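Local coordinates for bifunctional endomannanase/endoglucanase (Caldanaerobius polysaccharolyticus, PDB 3W0K), which probably hydrolyses internal glycosidic linkages of mannan and cellulose chains as a glycoside hydrolase of family 5, at residues Y4-Y12 against P22-L31. Residues are numbered along the deposited sequence; the frame is centred on the assembly and turned at random.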
loop_
_atom_site.group_PDB
_atom_site.type_symbol
_atom_site.label_atom_id
_atom_site.label_comp_id
_atom_site.label_asym_id
_atom_site.label_seq_id
_atom_site.Cartn_x
_atom_site.Cartn_y
_atom_site.Cartn_z
ATOM N N TYR A 4 -9.715 -4.590 6.279
ATOM C CA TYR A 4 -10.066 -4.833 4.881
ATOM C C TYR A 4 -10.518 -3.540 4.234
ATOM O O TYR A 4 -11.422 -2.867 4.730
ATOM C CB TYR A 4 -11.196 -5.857 4.779
ATOM C CG TYR A 4 -10.867 -7.181 5.406
ATOM C CD1 TYR A 4 -10.045 -8.094 4.754
ATOM C CD2 TYR A 4 -11.365 -7.516 6.663
ATOM C CE1 TYR A 4 -9.724 -9.316 5.340
ATOM C CE2 TYR A 4 -11.052 -8.730 7.257
ATOM C CZ TYR A 4 -10.234 -9.623 6.592
ATOM O OH TYR A 4 -9.932 -10.822 7.182
ATOM N N GLY A 5 -9.910 -3.197 3.107
ATOM C CA GLY A 5 -10.303 -1.968 2.460
ATOM C C GLY A 5 -9.677 -1.678 1.120
ATOM O O GLY A 5 -9.403 -2.580 0.321
ATOM N N PHE A 6 -9.443 -0.390 0.892
ATOM C CA PHE A 6 -8.898 0.091 -0.367
ATOM C C PHE A 6 -7.923 1.238 -0.179
ATOM O O PHE A 6 -7.941 1.934 0.842
ATOM C CB PHE A 6 -10.038 0.636 -1.246
ATOM C CG PHE A 6 -11.096 -0.373 -1.584
ATOM C CD1 PHE A 6 -11.058 -1.053 -2.796
ATOM C CD2 PHE A 6 -12.123 -0.652 -0.688
ATOM C CE1 PHE A 6 -12.029 -1.999 -3.110
ATOM C CE2 PHE A 6 -13.101 -1.598 -0.989
ATOM C CZ PHE A 6 -13.053 -2.274 -2.207
ATOM N N ASN A 7 -7.062 1.418 -1.173
ATOM C CA ASN A 7 -6.142 2.546 -1.187
ATOM C C ASN A 7 -6.882 3.628 -1.979
ATOM O O ASN A 7 -7.642 3.317 -2.905
ATOM C CB ASN A 7 -4.860 2.217 -1.957
ATOM C CG ASN A 7 -3.891 1.367 -1.171
ATOM O OD1 ASN A 7 -2.868 1.861 -0.700
ATOM N ND2 ASN A 7 -4.164 0.067 -1.090
ATOM N N PHE A 8 -6.689 4.885 -1.595
ATOM C CA PHE A 8 -7.287 6.010 -2.301
ATOM C C PHE A 8 -6.159 6.957 -2.671
ATOM O O PHE A 8 -5.263 7.213 -1.868
ATOM C CB PHE A 8 -8.361 6.701 -1.459
ATOM C CG PHE A 8 -9.682 5.980 -1.468
ATOM C CD1 PHE A 8 -10.542 6.096 -2.556
ATOM C CD2 PHE A 8 -10.053 5.169 -0.399
ATOM C CE1 PHE A 8 -11.755 5.415 -2.581
ATOM C CE2 PHE A 8 -11.263 4.482 -0.412
ATOM C CZ PHE A 8 -12.118 4.607 -1.509
ATOM N N GLN A 9 -6.209 7.455 -3.901
ATOM C CA GLN A 9 -5.175 8.317 -4.449
ATOM C C GLN A 9 -5.459 9.825 -4.416
ATOM O O GLN A 9 -4.960 10.577 -5.259
ATOM C CB GLN A 9 -4.874 7.847 -5.881
ATOM C CG GLN A 9 -4.206 6.451 -5.980
ATOM C CD GLN A 9 -5.120 5.275 -5.618
ATOM O OE1 GLN A 9 -4.697 4.333 -4.938
ATOM N NE2 GLN A 9 -6.354 5.310 -6.094
ATOM N N TRP A 10 -6.179 10.267 -3.388
ATOM C CA TRP A 10 -6.555 11.675 -3.236
ATOM C C TRP A 10 -5.395 12.671 -3.177
ATOM O O TRP A 10 -5.541 13.814 -3.606
ATOM C CB TRP A 10 -7.448 11.851 -2.007
ATOM C CG TRP A 10 -8.639 10.932 -1.983
ATOM C CD1 TRP A 10 -9.333 10.450 -3.058
ATOM C CD2 TRP A 10 -9.271 10.387 -0.821
ATOM N NE1 TRP A 10 -10.358 9.638 -2.634
ATOM C CE2 TRP A 10 -10.343 9.582 -1.265
ATOM C CE3 TRP A 10 -9.036 10.502 0.556
ATOM C CZ2 TRP A 10 -11.181 8.894 -0.382
ATOM C CZ3 TRP A 10 -9.869 9.816 1.436
ATOM C CH2 TRP A 10 -10.927 9.023 0.962
ATOM N N MET A 11 -4.249 12.240 -2.651
ATOM C CA MET A 11 -3.067 13.103 -2.541
ATOM C C MET A 11 -1.850 12.265 -2.941
ATOM O O MET A 11 -0.745 12.427 -2.414
ATOM C CB MET A 11 -2.924 13.606 -1.096
ATOM C CG MET A 11 -1.933 14.748 -0.918
ATOM S SD MET A 11 -1.649 15.230 0.808
ATOM C CE MET A 11 -3.245 15.710 1.256
ATOM N N TYR A 12 -2.066 11.429 -3.948
ATOM C CA TYR A 12 -1.073 10.487 -4.453
ATOM C C TYR A 12 0.132 11.035 -5.222
ATOM O O TYR A 12 1.270 10.669 -4.926
ATOM C CB TYR A 12 -1.811 9.437 -5.288
ATOM C CG TYR A 12 -0.964 8.318 -5.829
ATOM C CD1 TYR A 12 -0.100 7.604 -5.002
ATOM C CD2 TYR A 12 -1.046 7.954 -7.170
ATOM C CE1 TYR A 12 0.660 6.561 -5.497
ATOM C CE2 TYR A 12 -0.290 6.906 -7.677
ATOM C CZ TYR A 12 0.563 6.213 -6.835
ATOM O OH TYR A 12 1.327 5.186 -7.335
ATOM N N PRO A 22 -10.598 16.310 -2.271
ATOM C CA PRO A 22 -11.347 16.215 -1.019
ATOM C C PRO A 22 -11.628 14.721 -0.853
ATOM O O PRO A 22 -11.531 13.959 -1.819
ATOM C CB PRO A 22 -12.646 16.963 -1.343
ATOM C CG PRO A 22 -12.250 17.912 -2.430
ATOM C CD PRO A 22 -11.361 17.056 -3.285
ATOM N N PRO A 23 -11.937 14.270 0.370
ATOM C CA PRO A 23 -12.215 12.840 0.529
ATOM C C PRO A 23 -13.462 12.448 -0.262
ATOM O O PRO A 23 -14.412 13.231 -0.377
ATOM C CB PRO A 23 -12.427 12.697 2.038
ATOM C CG PRO A 23 -12.952 14.047 2.437
ATOM C CD PRO A 23 -12.064 14.978 1.653
ATOM N N ASP A 24 -13.416 11.266 -0.865
ATOM C CA ASP A 24 -14.535 10.754 -1.645
ATOM C C ASP A 24 -15.541 10.158 -0.662
ATOM O O ASP A 24 -15.525 8.955 -0.389
ATOM C CB ASP A 24 -14.030 9.685 -2.619
ATOM C CG ASP A 24 -15.075 9.271 -3.642
ATOM O OD1 ASP A 24 -16.290 9.423 -3.384
ATOM O OD2 ASP A 24 -14.667 8.767 -4.708
ATOM N N LYS A 25 -16.416 11.009 -0.131
ATOM C CA LYS A 25 -17.412 10.579 0.842
ATOM C C LYS A 25 -18.352 9.488 0.335
ATOM O O LYS A 25 -18.700 8.576 1.083
ATOM C CB LYS A 25 -18.184 11.783 1.386
ATOM C CG LYS A 25 -17.302 12.711 2.219
ATOM C CD LYS A 25 -18.081 13.836 2.885
ATOM C CE LYS A 25 -18.493 14.908 1.898
ATOM N NZ LYS A 25 -19.120 16.068 2.598
ATOM N N LYS A 26 -18.725 9.552 -0.940
ATOM C CA LYS A 26 -19.602 8.531 -1.510
ATOM C C LYS A 26 -18.903 7.169 -1.533
ATOM O O LYS A 26 -19.521 6.144 -1.240
ATOM C CB LYS A 26 -20.070 8.931 -2.910
ATOM C CG LYS A 26 -21.054 10.100 -2.916
ATOM C CD LYS A 26 -21.496 10.446 -4.337
ATOM C CE LYS A 26 -22.487 11.601 -4.358
ATOM N NZ LYS A 26 -21.890 12.887 -3.893
ATOM N N ALA A 27 -17.611 7.158 -1.858
ATOM C CA ALA A 27 -16.846 5.912 -1.875
ATOM C C ALA A 27 -16.708 5.380 -0.448
ATOM O O ALA A 27 -16.853 4.182 -0.209
ATOM C CB ALA A 27 -15.460 6.130 -2.494
ATOM N N LEU A 28 -16.438 6.277 0.499
ATOM C CA LEU A 28 -16.300 5.875 1.895
ATOM C C LEU A 28 -17.608 5.282 2.418
ATOM O O LEU A 28 -17.589 4.327 3.194
ATOM C CB LEU A 28 -15.845 7.053 2.760
ATOM C CG LEU A 28 -14.437 7.589 2.478
ATOM C CD1 LEU A 28 -14.138 8.762 3.397
ATOM C CD2 LEU A 28 -13.406 6.490 2.679
ATOM N N ASP A 29 -18.740 5.842 1.982
ATOM C CA ASP A 29 -20.052 5.332 2.383
ATOM C C ASP A 29 -20.214 3.907 1.855
ATOM O O ASP A 29 -20.760 3.043 2.539
ATOM C CB ASP A 29 -21.185 6.209 1.830
ATOM C CG ASP A 29 -21.409 7.479 2.639
ATOM O OD1 ASP A 29 -20.950 7.564 3.801
ATOM O OD2 ASP A 29 -22.073 8.393 2.111
ATOM N N PHE A 30 -19.728 3.658 0.640
ATOM C CA PHE A 30 -19.816 2.320 0.064
ATOM C C PHE A 30 -19.011 1.334 0.909
ATOM O O PHE A 30 -19.491 0.247 1.223
ATOM C CB PHE A 30 -19.316 2.305 -1.387
ATOM C CG PHE A 30 -19.417 0.957 -2.048
ATOM C CD1 PHE A 30 -20.506 0.645 -2.857
ATOM C CD2 PHE A 30 -18.431 -0.009 -1.853
ATOM C CE1 PHE A 30 -20.612 -0.604 -3.459
ATOM C CE2 PHE A 30 -18.526 -1.266 -2.450
ATOM C CZ PHE A 30 -19.620 -1.565 -3.256
ATOM N N LEU A 31 -17.788 1.714 1.274
ATOM C CA LEU A 31 -16.950 0.847 2.095
ATOM C C LEU A 31 -17.675 0.477 3.385
ATOM O O LEU A 31 -17.774 -0.699 3.736
ATOM C CB LEU A 31 -15.621 1.529 2.433
ATOM C CG LEU A 31 -14.433 1.268 1.504
ATOM C CD1 LEU A 31 -14.703 1.819 0.114
ATOM C CD2 LEU A 31 -13.194 1.919 2.102
HETATM O O HOH W 1 -11.873 8.392 -4.845
#
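Trp10 lies flat beneath the backbone that leads into helix 25-33. Pro23 CA sits 3.8 Å from the centroid of the six-membered ring and only 6° off its normal, a CH-pi contact, and the backbone N of Asp24 comes to 3.3 Å from Trp10 CZ2 over the same face. The other face of the indole rests on Phe8 CB, which places the ring between Phe8 of its own segment and the Pro23-Asp24 backbone. At its edge Trp10 CH2 meets Leu28 CD2 at 3.9 Å. Deeper in, Ala27 CB reaches Phe8 CE1 at 3.8 Å, while Leu31 slips past Phe8 with CD2 at the ring edge and sets CD1 3.7 Å from Phe6 CD2. With CG turned beside the backbone N (chi1 -60°), the Phe6 ring slants across the leucine's branch point.

In this TIM barrel the first helix packs against the outer side of strand 4-7 and the loop that follows it: 4-7, helix 25-33 and strand 38-44 form a beta-alpha-beta unit, and Val39 and Ile41 of the second strand help line the same apolar layer.

The loose side is at Pro22, which is exposed and touches the indole only through its carbonyl O, 4.2 Å from Trp10 CG. Asp24, the N-cap, makes a partly exposed but well-held polar border. A chi1 of -170° sets its carboxylate beside its own carbonyl carbon and turns OD1 to Ala27 N, which approaches from well above the carboxylate plane. OD2 accepts a hydrogen bond from a water whose O is 2.8 Å from it; that water, lying in the indole plane, accepts in turn from Trp10 NE1. The same OD2 also forms a salt bridge with Lys294, which probably steadies the carboxylate's negative charge.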